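Fatty acyl CoA synthetase FADD13 (FATTY-ACYL-CoA SYNTHETASE) (Mycobacterium tuberculosis, PDB 3R44) belongs to the ANL clan of AMP-binding enzymes, with a large N-terminal family region followed by a smaller C-terminal domain. Local coordinates at residues Gly262-Ala267 with Phe289-Ala294; Glu310-Tyr315 with Gly324-Ser329; Ala336-Arg341 with Tyr405-Asp410; Thr346-Arg351 with Gly398-Glu403. One frame throughout, in Å; residues are numbered along the deposited sequence.

Contact 1 of 4, residues Gly262-Ala267 with Phe289-Ala294; sequences GGAVPA and FITGGA
With CG swung beside its own backbone N (chi1 -71°), Phe289 brings the CD1 side of its ring to Ala264, CD1 lying 4.0 Å from Ala264 CB. Thr291 sits two residues on, with OG1 between its backbone N and carbonyl carbon (chi1 66°). This turns CG2 to the same methyl, 4.1 Å from Ala264 CB, so both flank it on one face of the sheet, while Ile290 points to the other. Gly262 brings no side chain to this face, and Phe289 CD1 comes within 3.5 Å of Gly262 O.

The backbone evidence is that of a parallel pair, with axes 27° apart. Ile290 N donates to Gly262 O at 2.8 Å, and Ala264 N returns a bond to Ile290 O at 2.9 Å. The ladder ends with Gly292 N on Ala264 O at 3.2 Å. Beyond it the ring of Pro266 takes over, its CD 3.0 Å from Gly292 O, a buried carbonyl with no hydrogen-bonding partner in the model.

Together these strands form a beta-alpha-beta crossover, whose connection includes helix 266-274. That helix packs Leu269 against Ala264, Phe289 and Thr291, and Met272 against the Phe289 ring. Gly263 bonds to Leu215 of strand 213-216, while Phe289 and Thr291 both hydrogen-bond through their backbones to Val312 of strand 310-316, which places the contact inside the large mixed sheet.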
loop_
_atom_site.group_PDB
_atom_site.type_symbol
_atom_site.label_atom_id
_atom_site.label_comp_id
_atom_site.label_asym_id
_atom_site.label_seq_id
_atom_site.Cartn_x
_atom_site.Cartn_y
_atom_site.Cartn_z
ATOM N N GLY A 262 -14.844 5.296 -3.651
ATOM C CA GLY A 262 -14.061 4.326 -4.406
ATOM C C GLY A 262 -12.600 4.376 -4.046
ATOM O O GLY A 262 -12.049 5.459 -3.905
ATOM N N GLY A 263 -11.948 3.224 -3.963
ATOM C CA GLY A 263 -10.514 3.217 -3.816
ATOM C C GLY A 263 -9.883 3.285 -5.212
ATOM O O GLY A 263 -10.377 2.671 -6.157
ATOM N N ALA A 264 -8.802 4.043 -5.343
ATOM C CA ALA A 264 -8.116 4.208 -6.608
ATOM C C ALA A 264 -6.667 4.621 -6.472
ATOM O O ALA A 264 -6.102 4.706 -5.373
ATOM C CB ALA A 264 -8.879 5.250 -7.460
ATOM N N VAL A 265 -6.038 4.793 -7.617
ATOM C CA VAL A 265 -4.707 5.408 -7.729
ATOM C C VAL A 265 -4.810 6.378 -8.919
ATOM O O VAL A 265 -5.793 6.320 -9.691
ATOM C CB VAL A 265 -3.608 4.351 -7.993
ATOM C CG1 VAL A 265 -3.403 3.403 -6.761
ATOM C CG2 VAL A 265 -3.941 3.582 -9.304
ATOM N N PRO A 266 -3.862 7.319 -9.038
ATOM C CA PRO A 266 -3.995 8.358 -10.049
ATOM C C PRO A 266 -4.170 7.792 -11.448
ATOM O O PRO A 266 -5.006 8.324 -12.189
ATOM C CB PRO A 266 -2.699 9.159 -9.861
ATOM C CG PRO A 266 -2.531 9.099 -8.419
ATOM C CD PRO A 266 -2.796 7.676 -8.093
ATOM N N ALA A 267 -3.463 6.707 -11.805
ATOM C CA ALA A 267 -3.633 6.137 -13.175
ATOM C C ALA A 267 -5.084 5.766 -13.434
ATOM O O ALA A 267 -5.600 5.987 -14.538
ATOM C CB ALA A 267 -2.720 4.876 -13.428
ATOM N N PHE A 289 -13.147 9.619 -4.280
ATOM C CA PHE A 289 -12.195 8.565 -4.338
ATOM C C PHE A 289 -11.147 8.732 -3.259
ATOM O O PHE A 289 -10.827 9.833 -2.883
ATOM C CB PHE A 289 -11.472 8.581 -5.677
ATOM C CG PHE A 289 -12.322 8.165 -6.854
ATOM C CD1 PHE A 289 -12.562 6.815 -7.138
ATOM C CD2 PHE A 289 -12.869 9.138 -7.667
ATOM C CE1 PHE A 289 -13.338 6.441 -8.243
ATOM C CE2 PHE A 289 -13.672 8.779 -8.760
ATOM C CZ PHE A 289 -13.889 7.428 -9.049
ATOM N N ILE A 290 -10.654 7.613 -2.736
ATOM C CA ILE A 290 -9.514 7.592 -1.825
ATOM C C ILE A 290 -8.388 7.083 -2.708
ATOM O O ILE A 290 -8.511 5.992 -3.246
ATOM C CB ILE A 290 -9.686 6.601 -0.690
ATOM C CG1 ILE A 290 -10.930 6.951 0.123
ATOM C CG2 ILE A 290 -8.423 6.628 0.231
ATOM C CD1 ILE A 290 -11.304 5.902 1.194
ATOM N N THR A 291 -7.344 7.864 -2.910
ATOM C CA THR A 291 -6.292 7.488 -3.840
ATOM C C THR A 291 -4.963 7.389 -3.120
ATOM O O THR A 291 -4.655 8.152 -2.228
ATOM C CB THR A 291 -6.144 8.476 -5.024
ATOM O OG1 THR A 291 -5.709 9.738 -4.527
ATOM C CG2 THR A 291 -7.491 8.736 -5.699
ATOM N N GLY A 292 -4.161 6.443 -3.565
ATOM C CA GLY A 292 -2.814 6.266 -3.047
ATOM C C GLY A 292 -1.868 6.598 -4.191
ATOM O O GLY A 292 -2.295 6.750 -5.312
ATOM N N GLY A 293 -0.591 6.726 -3.906
ATOM C CA GLY A 293 0.377 6.942 -4.962
ATOM C C GLY A 293 0.771 8.398 -4.999
ATOM O O GLY A 293 0.540 9.132 -4.054
ATOM N N ALA A 294 1.373 8.813 -6.093
ATOM C CA ALA A 294 1.838 10.169 -6.221
ATOM C C ALA A 294 0.667 11.135 -6.093
ATOM O O ALA A 294 -0.491 10.752 -6.232
ATOM C CB ALA A 294 2.549 10.380 -7.569
#

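Contact 2 of 4, residues Glu310-Tyr315 with Gly324-Ser329; sequences EVVQGY and GTLLLS
Gln313 and Leu327 run alongside each other with their ends in the same direction, a hydrogen-bonded pair in the beta hairpin of strands 310-316 and 324-327. The Gln313 amide touches Leu327 through NE2, 3.7 Å from Leu327 CD2, and Gln313 OE1 is held by Met296 N. On the other face Val312 and Leu326 cross obliquely, with Val312 CG1 4.1 Å from Leu326 CD2.

Between Gln313-Leu327 and Tyr315-Thr325 the backbones close in at a non-hydrogen-bonded pair, Gly314 CA lying 4.2 Å from Leu326 CA. Toward the loop end, Thr325 OG1 reaches the root of the Tyr315 side chain, 3.2 Å from Tyr315 CB. With CG anti to its backbone N, Tyr315 then carries its ring away from the partner strand, and its OH bonds to Asp396, while Thr325 OG1 is taken up by Ala339 O.

The bonds of the ladder differ in direction. Leu327 N meets Gln313 O at 2.7 Å and almost straight (175°), whereas Tyr315 N approaches Thr325 O from 36° above the carbonyl plane. Near the end of strand 324-327 one water bridges both strands: it donates to Val311 O at 2.6 Å and to Leu327 O at 3.0 Å, and accepts from Gln313 NE2 at 3.0 Å.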
loop_
_atom_site.group_PDB
_atom_site.type_symbol
_atom_site.label_atom_id
_atom_site.label_comp_id
_atom_site.label_asym_id
_atom_site.label_seq_id
_atom_site.Cartn_x
_atom_site.Cartn_y
_atom_site.Cartn_z
ATOM N N GLU A 310 -15.034 14.327 -5.261
ATOM C CA GLU A 310 -13.821 14.800 -4.585
ATOM C C GLU A 310 -12.761 13.716 -4.537
ATOM O O GLU A 310 -13.030 12.585 -4.894
ATOM C CB GLU A 310 -14.164 15.332 -3.207
ATOM C CG GLU A 310 -14.820 16.710 -3.361
ATOM C CD GLU A 310 -15.188 17.383 -2.071
ATOM O OE1 GLU A 310 -15.483 16.691 -1.081
ATOM O OE2 GLU A 310 -15.212 18.632 -2.056
ATOM N N VAL A 311 -11.560 14.070 -4.089
ATOM C CA VAL A 311 -10.477 13.113 -4.008
ATOM C C VAL A 311 -9.808 13.242 -2.640
ATOM O O VAL A 311 -9.511 14.353 -2.197
ATOM C CB VAL A 311 -9.450 13.324 -5.161
ATOM C CG1 VAL A 311 -8.414 12.255 -5.136
ATOM C CG2 VAL A 311 -10.170 13.262 -6.541
ATOM N N VAL A 312 -9.642 12.116 -1.955
ATOM C CA VAL A 312 -8.826 12.023 -0.746
ATOM C C VAL A 312 -7.495 11.362 -1.128
ATOM O O VAL A 312 -7.454 10.385 -1.900
ATOM C CB VAL A 312 -9.555 11.212 0.346
ATOM C CG1 VAL A 312 -8.608 10.855 1.536
ATOM C CG2 VAL A 312 -10.888 11.964 0.728
ATOM N N GLN A 313 -6.414 11.917 -0.603
ATOM C CA GLN A 313 -5.070 11.425 -0.895
ATOM C C GLN A 313 -4.349 11.223 0.415
ATOM O O GLN A 313 -4.823 11.678 1.439
ATOM C CB GLN A 313 -4.320 12.462 -1.753
ATOM C CG GLN A 313 -4.876 12.678 -3.090
ATOM C CD GLN A 313 -4.255 13.881 -3.752
ATOM O OE1 GLN A 313 -3.177 13.763 -4.320
ATOM N NE2 GLN A 313 -4.925 15.050 -3.669
ATOM N N GLY A 314 -3.247 10.510 0.407
ATOM C CA GLY A 314 -2.428 10.413 1.600
ATOM C C GLY A 314 -1.111 9.722 1.448
ATOM O O GLY A 314 -0.671 9.407 0.330
ATOM N N TYR A 315 -0.522 9.420 2.593
ATOM C CA TYR A 315 0.729 8.774 2.690
ATOM C C TYR A 315 0.620 7.667 3.730
ATOM O O TYR A 315 0.137 7.915 4.863
ATOM C CB TYR A 315 1.754 9.772 3.151
ATOM C CG TYR A 315 3.078 9.180 3.568
ATOM C CD1 TYR A 315 3.980 8.699 2.612
ATOM C CD2 TYR A 315 3.426 9.100 4.911
ATOM C CE1 TYR A 315 5.228 8.226 2.981
ATOM C CE2 TYR A 315 4.657 8.596 5.290
ATOM C CZ TYR A 315 5.544 8.149 4.321
ATOM O OH TYR A 315 6.758 7.649 4.738
ATOM N N GLY A 324 -1.511 6.856 8.216
ATOM C CA GLY A 324 -0.395 7.779 8.276
ATOM C C GLY A 324 -0.924 9.181 8.156
ATOM O O GLY A 324 -1.329 9.755 9.180
ATOM N N THR A 325 -0.917 9.742 6.945
ATOM C CA THR A 325 -1.501 11.040 6.695
ATOM C C THR A 325 -2.609 10.930 5.634
ATOM O O THR A 325 -2.553 10.094 4.718
ATOM C CB THR A 325 -0.478 12.164 6.249
ATOM O OG1 THR A 325 0.103 11.825 4.989
ATOM C CG2 THR A 325 0.658 12.424 7.284
ATOM N N LEU A 326 -3.574 11.851 5.737
ATOM C CA LEU A 326 -4.666 11.995 4.798
ATOM C C LEU A 326 -4.882 13.457 4.467
ATOM O O LEU A 326 -4.846 14.316 5.352
ATOM C CB LEU A 326 -5.961 11.330 5.300
ATOM C CG LEU A 326 -5.963 9.775 5.344
ATOM C CD1 LEU A 326 -7.236 9.389 6.017
ATOM C CD2 LEU A 326 -5.853 9.111 3.954
ATOM N N LEU A 327 -5.025 13.715 3.177
ATOM C CA LEU A 327 -5.358 15.058 2.654
ATOM C C LEU A 327 -6.819 14.986 2.330
ATOM O O LEU A 327 -7.240 14.366 1.341
ATOM C CB LEU A 327 -4.489 15.399 1.445
ATOM C CG LEU A 327 -4.758 16.760 0.797
ATOM C CD1 LEU A 327 -4.240 17.807 1.776
ATOM C CD2 LEU A 327 -4.107 16.892 -0.579
ATOM N N LEU A 328 -7.620 15.576 3.191
ATOM C CA LEU A 328 -9.039 15.488 3.036
ATOM C C LEU A 328 -9.515 16.251 1.776
ATOM O O LEU A 328 -8.804 17.095 1.207
ATOM C CB LEU A 328 -9.740 15.887 4.368
ATOM C CG LEU A 328 -9.334 15.002 5.588
ATOM C CD1 LEU A 328 -10.111 15.383 6.842
ATOM C CD2 LEU A 328 -9.487 13.537 5.300
ATOM N N SER A 329 -10.705 15.881 1.308
ATOM C CA SER A 329 -11.325 16.455 0.137
ATOM C C SER A 329 -11.305 17.989 0.070
ATOM O O SER A 329 -10.927 18.581 -0.935
ATOM C CB SER A 329 -12.774 15.990 0.123
ATOM O OG SER A 329 -12.826 14.595 0.403
HETATM O O HOH W 1 -7.130 15.117 -1.574
HETATM O O HOH W 2 -11.226 16.787 -3.835
#

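Contact 3 of 4, residues Ala336-Arg341 with Tyr405-Asp410; sequences AGSAGR and YLYIKD
Leu406 O is gripped twice by the loop 336-341: Ser338 OG donates to it at 2.7 Å and Ala339 N at 2.8 Å. The two donors arrive differently, the amide nearly in line with the C=O bond and the hydroxyl from 40° above the carbonyl plane. Leu406 N in turn donates to Gly340 O at 2.8 Å, so both polar backbone atoms of this residue are engaged by the loop.

Two tyrosine rings flank that core. Ser338 CB lies over one face of Tyr407, 3.9 Å from the ring centroid, and Arg341 CG sits above the centre of the Tyr405 ring in a second CH-pi contact. Past CG the arginine runs on across the ring, its guanidinium plane 28° from the ring plane.

What sets Ser338 is an ST turn: with OG anti to the backbone N (chi1 180°), the hydroxyl also accepts from Gly340 N at 2.9 Å, fixing its rotation while it donates to Leu406 O. A water extends the join, donating to Gly337 O at 2.8 Å and accepting from Ile408 N at 2.8 Å.

Farther out, Arg341 NH2 forms a salt bridge with Glu403, and Tyr405 OH bonds to Asp331. Strand 406-410 is itself one arm of a two-stranded antiparallel hairpin, where Tyr407 pairs with Glu399, and Tyr315 of the neighbouring sheet touches Ala339, Leu406 and Ile408.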
loop_
_atom_site.group_PDB
_atom_site.type_symbol
_atom_site.label_atom_id
_atom_site.label_comp_id
_atom_site.label_asym_id
_atom_site.label_seq_id
_atom_site.Cartn_x
_atom_site.Cartn_y
_atom_site.Cartn_z
ATOM N N ALA A 336 -2.364 21.010 -3.297
ATOM C CA ALA A 336 -1.840 20.170 -4.388
ATOM C C ALA A 336 -0.416 19.793 -4.085
ATOM O O ALA A 336 0.425 20.671 -3.792
ATOM C CB ALA A 336 -1.898 20.870 -5.713
ATOM N N GLY A 337 -0.172 18.486 -4.121
ATOM C CA GLY A 337 1.154 17.916 -3.898
ATOM C C GLY A 337 1.431 17.490 -2.462
ATOM O O GLY A 337 2.427 16.784 -2.194
ATOM N N SER A 338 0.556 17.887 -1.532
ATOM C CA SER A 338 0.676 17.449 -0.150
ATOM C C SER A 338 0.114 16.037 0.035
ATOM O O SER A 338 -0.826 15.649 -0.651
ATOM C CB SER A 338 -0.056 18.383 0.793
ATOM O OG SER A 338 0.093 17.925 2.112
ATOM N N ALA A 339 0.657 15.309 1.008
ATOM C CA ALA A 339 0.143 14.037 1.463
ATOM C C ALA A 339 -0.864 14.225 2.633
ATOM O O ALA A 339 -1.399 13.250 3.156
ATOM C CB ALA A 339 1.339 13.129 1.926
ATOM N N GLY A 340 -1.076 15.478 3.039
ATOM C CA GLY A 340 -2.075 15.867 4.014
ATOM C C GLY A 340 -1.535 15.906 5.440
ATOM O O GLY A 340 -0.327 15.996 5.648
ATOM N N ARG A 341 -2.468 15.954 6.383
ATOM C CA ARG A 341 -2.163 16.019 7.818
ATOM C C ARG A 341 -2.165 14.630 8.459
ATOM O O ARG A 341 -2.761 13.686 7.942
ATOM C CB ARG A 341 -3.249 16.846 8.510
ATOM C CG ARG A 341 -3.244 18.363 8.204
ATOM C CD ARG A 341 -4.413 19.088 8.836
ATOM N NE ARG A 341 -4.023 20.489 9.026
ATOM C CZ ARG A 341 -4.863 21.487 9.031
ATOM N NH1 ARG A 341 -6.144 21.259 8.822
ATOM N NH2 ARG A 341 -4.421 22.712 9.193
ATOM N N TYR A 405 0.894 20.227 7.179
ATOM C CA TYR A 405 0.709 19.448 5.956
ATOM C C TYR A 405 2.050 18.852 5.554
ATOM O O TYR A 405 3.068 19.573 5.447
ATOM C CB TYR A 405 0.094 20.279 4.846
ATOM C CG TYR A 405 -1.359 20.603 5.047
ATOM C CD1 TYR A 405 -2.338 19.770 4.587
ATOM C CD2 TYR A 405 -1.752 21.712 5.752
ATOM C CE1 TYR A 405 -3.700 20.052 4.766
ATOM C CE2 TYR A 405 -3.112 21.989 5.984
ATOM C CZ TYR A 405 -4.060 21.173 5.485
ATOM O OH TYR A 405 -5.368 21.484 5.655
ATOM N N LEU A 406 2.043 17.548 5.367
ATOM C CA LEU A 406 3.217 16.776 4.942
ATOM C C LEU A 406 3.404 16.816 3.420
ATOM O O LEU A 406 2.444 16.620 2.659
ATOM C CB LEU A 406 3.037 15.315 5.345
ATOM C CG LEU A 406 4.145 14.344 4.948
ATOM C CD1 LEU A 406 5.473 14.847 5.530
ATOM C CD2 LEU A 406 3.886 12.894 5.423
ATOM N N TYR A 407 4.649 17.047 2.994
ATOM C CA TYR A 407 5.043 17.009 1.583
ATOM C C TYR A 407 6.175 16.007 1.506
ATOM O O TYR A 407 7.213 16.202 2.109
ATOM C CB TYR A 407 5.525 18.368 1.057
ATOM C CG TYR A 407 4.415 19.389 0.897
ATOM C CD1 TYR A 407 3.827 19.598 -0.338
ATOM C CD2 TYR A 407 3.926 20.099 1.979
ATOM C CE1 TYR A 407 2.793 20.499 -0.510
ATOM C CE2 TYR A 407 2.872 21.019 1.827
ATOM C CZ TYR A 407 2.327 21.211 0.589
ATOM O OH TYR A 407 1.304 22.086 0.421
ATOM N N ILE A 408 5.959 14.900 0.816
ATOM C CA ILE A 408 7.014 13.940 0.642
ATOM C C ILE A 408 7.983 14.366 -0.449
ATOM O O ILE A 408 7.611 14.685 -1.596
ATOM C CB ILE A 408 6.459 12.527 0.362
ATOM C CG1 ILE A 408 5.561 12.048 1.503
ATOM C CG2 ILE A 408 7.598 11.507 0.089
ATOM C CD1 ILE A 408 6.240 11.566 2.694
ATOM N N LYS A 409 9.252 14.360 -0.107
ATOM C CA LYS A 409 10.284 14.813 -1.030
ATOM C C LYS A 409 10.982 13.679 -1.725
ATOM O O LYS A 409 11.355 13.820 -2.895
ATOM C CB LYS A 409 11.330 15.670 -0.313
ATOM C CG LYS A 409 10.789 16.936 0.279
ATOM C CD LYS A 409 10.163 17.811 -0.789
ATOM C CE LYS A 409 9.541 19.086 -0.228
ATOM N NZ LYS A 409 10.582 19.962 0.439
ATOM N N ASP A 410 11.221 12.587 -1.005
ATOM C CA ASP A 410 11.897 11.422 -1.585
ATOM C C ASP A 410 11.543 10.187 -0.779
ATOM O O ASP A 410 11.175 10.295 0.403
ATOM C CB ASP A 410 13.399 11.584 -1.537
ATOM C CG ASP A 410 14.047 11.539 -2.894
ATOM O OD1 ASP A 410 13.495 10.966 -3.884
ATOM O OD2 ASP A 410 15.131 12.147 -2.966
HETATM O O HOH W 3 0.815 22.647 -1.914
HETATM O O HOH W 4 3.610 14.696 -0.771
#

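Contact 4 of 4, residues Thr346-Arg351 with Gly398-Glu403; sequences TDVAVR and GEIDDE
Ile400 reaches strand 346-351 with the methyl at the end of its longer branch. Its CG1 lies beside the backbone N (chi1 -55°) and the side chain then runs straight on, an extended form that carries CD1 toward the other strand. There it settles above the backbone at Ala349, CD1 being 3.7 Å from Ala349 CA. That approach is possible because the methyl of Ala349 points away, turning the strand's main chain to the visitor.

Val348 and Val350 both point toward strand 398-400 and border the Ile400 methyl unequally. Val350 is the closer, its CG1 4.0 Å from Ile400 CD1. CG1 of Val350, anti to the carbonyl carbon (chi1 -73°), is the branch turned to strand 398-400, and it also stands 3.9 Å from Gly398 O. Val350 and Ile400 pass flank to flank, heading opposite ways. On the other flank Val348 gives a looser touch, 4.4 Å between its CG1 and Ile400 CD1, with Val348 O 4.0 Å from the same methyl.

The strands themselves do not pair: their axes stay 7.3 Å apart at closest and run at 119°. Strand 346-351 belongs to a five-stranded antiparallel sheet, bonding to strand 364-369 through Ala349 and Val366, whereas strand 396-400 pairs with 406-410, whose Leu406 also touches Ile400. Since every touch across the contact is by van der Waals packing of carbon on carbon or carbonyl, the two sheets are held here by shape and burial of apolar surface, without directional bonds.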
loop_
_atom_site.group_PDB
_atom_site.type_symbol
_atom_site.label_atom_id
_atom_site.label_comp_id
_atom_site.label_asym_id
_atom_site.label_seq_id
_atom_site.Cartn_x
_atom_site.Cartn_y
_atom_site.Cartn_z
ATOM N N THR A 346 -2.798 8.889 15.029
ATOM C CA THR A 346 -1.453 8.854 14.425
ATOM C C THR A 346 -0.730 10.161 14.721
ATOM O O THR A 346 -1.308 11.255 14.566
ATOM C CB THR A 346 -1.479 8.574 12.888
ATOM O OG1 THR A 346 -0.240 7.969 12.471
ATOM C CG2 THR A 346 -1.672 9.843 12.092
ATOM N N ASP A 347 0.533 10.069 15.170
ATOM C CA ASP A 347 1.349 11.260 15.227
ATOM C C ASP A 347 2.408 11.162 14.133
ATOM O O ASP A 347 2.991 10.102 13.903
ATOM C CB ASP A 347 2.045 11.462 16.580
ATOM C CG ASP A 347 1.064 11.608 17.770
ATOM O OD1 ASP A 347 -0.117 11.924 17.561
ATOM O OD2 ASP A 347 1.472 11.424 18.942
ATOM N N VAL A 348 2.675 12.250 13.443
ATOM C CA VAL A 348 3.628 12.214 12.310
ATOM C C VAL A 348 4.552 13.373 12.492
ATOM O O VAL A 348 4.082 14.447 12.838
ATOM C CB VAL A 348 2.899 12.362 10.946
ATOM C CG1 VAL A 348 3.935 12.444 9.781
ATOM C CG2 VAL A 348 1.799 11.258 10.766
ATOM N N ALA A 349 5.862 13.194 12.335
ATOM C CA ALA A 349 6.787 14.286 12.554
ATOM C C ALA A 349 7.963 14.062 11.608
ATOM O O ALA A 349 7.921 13.112 10.795
ATOM C CB ALA A 349 7.274 14.347 14.067
ATOM N N VAL A 350 8.970 14.918 11.702
ATOM C CA VAL A 350 10.221 14.749 10.947
ATOM C C VAL A 350 11.428 14.722 11.861
ATOM O O VAL A 350 11.546 15.564 12.754
ATOM C CB VAL A 350 10.370 15.832 9.838
ATOM C CG1 VAL A 350 9.402 15.555 8.676
ATOM C CG2 VAL A 350 10.204 17.188 10.427
ATOM N N ARG A 351 12.367 13.791 11.608
ATOM C CA ARG A 351 13.547 13.643 12.418
ATOM C C ARG A 351 14.697 14.258 11.658
ATOM O O ARG A 351 15.037 13.791 10.584
ATOM C CB ARG A 351 13.811 12.157 12.651
ATOM C CG ARG A 351 15.014 11.805 13.455
ATOM C CD ARG A 351 15.077 10.307 13.584
ATOM N NE ARG A 351 16.105 9.896 14.531
ATOM C CZ ARG A 351 17.401 9.844 14.288
ATOM N NH1 ARG A 351 17.912 10.202 13.109
ATOM N NH2 ARG A 351 18.208 9.445 15.280
ATOM N N GLY A 398 10.800 14.245 4.048
ATOM C CA GLY A 398 9.742 15.159 3.685
ATOM C C GLY A 398 9.802 16.459 4.466
ATOM O O GLY A 398 10.755 16.739 5.163
ATOM N N GLU A 399 8.755 17.247 4.317
ATOM C CA GLU A 399 8.669 18.549 4.975
ATOM C C GLU A 399 7.249 18.724 5.473
ATOM O O GLU A 399 6.325 18.486 4.722
ATOM C CB GLU A 399 8.994 19.692 3.997
ATOM C CG GLU A 399 9.036 21.062 4.711
ATOM C CD GLU A 399 9.688 22.188 3.868
ATOM O OE1 GLU A 399 10.165 21.912 2.740
ATOM O OE2 GLU A 399 9.747 23.345 4.358
ATOM N N ILE A 400 7.078 19.169 6.708
ATOM C CA ILE A 400 5.779 19.472 7.261
ATOM C C ILE A 400 5.714 20.990 7.340
ATOM O O ILE A 400 6.541 21.606 8.012
ATOM C CB ILE A 400 5.539 18.779 8.604
ATOM C CG1 ILE A 400 5.743 17.265 8.462
ATOM C CG2 ILE A 400 4.137 19.098 9.159
ATOM C CD1 ILE A 400 5.630 16.495 9.776
ATOM N N ASP A 401 4.730 21.569 6.680
ATOM C CA ASP A 401 4.571 23.009 6.692
ATOM C C ASP A 401 4.013 23.513 8.007
ATOM O O ASP A 401 3.631 22.739 8.895
ATOM C CB ASP A 401 3.812 23.520 5.457
ATOM C CG ASP A 401 2.333 23.318 5.493
ATOM O OD1 ASP A 401 1.730 22.951 6.505
ATOM O OD2 ASP A 401 1.706 23.528 4.421
ATOM N N ASP A 402 3.986 24.838 8.150
ATOM C CA ASP A 402 3.568 25.451 9.408
ATOM C C ASP A 402 2.131 25.054 9.797
ATOM O O ASP A 402 1.750 25.144 10.976
ATOM C CB ASP A 402 3.723 26.995 9.336
ATOM C CG ASP A 402 5.205 27.453 9.224
ATOM O OD1 ASP A 402 6.089 26.795 9.843
ATOM O OD2 ASP A 402 5.476 28.473 8.532
ATOM N N GLU A 403 1.326 24.612 8.830
ATOM C CA GLU A 403 -0.058 24.274 9.121
ATOM C C GLU A 403 -0.223 22.745 9.322
ATOM O O GLU A 403 -1.347 22.241 9.458
ATOM C CB GLU A 403 -1.007 24.809 8.011
ATOM C CG GLU A 403 -1.612 26.153 8.275
ATOM C CD GLU A 403 -2.516 26.157 9.540
ATOM O OE1 GLU A 403 -3.546 25.418 9.607
ATOM O OE2 GLU A 403 -2.192 26.940 10.462
#

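How the contacts relate
From contact 1 to contact 4 the centres lie progressively farther from the centre of the chain. Contacts 1 and 2 share the large mixed sheet, centres about 9 Å apart, with Thr291 CG2 3.7 Å from Val311 CG1. Contacts 2 and 3 have centres about 10 Å apart and meet where Leu326 N lies 3.0 Å from Arg341 O. Contact 4 is nested in the chain loop that contact 3 closes, centres about 9 Å apart, and also touches contact 2, Thr325 CG2 being 3.8 Å from Val348 CG2. Contacts 1 and 4 do not touch. The histidine pocket uses none of these segments; helix 192-205, which supplies its His192, Glu193 and His196, packs Trp202 and Thr205 on Leu326 of contact 2.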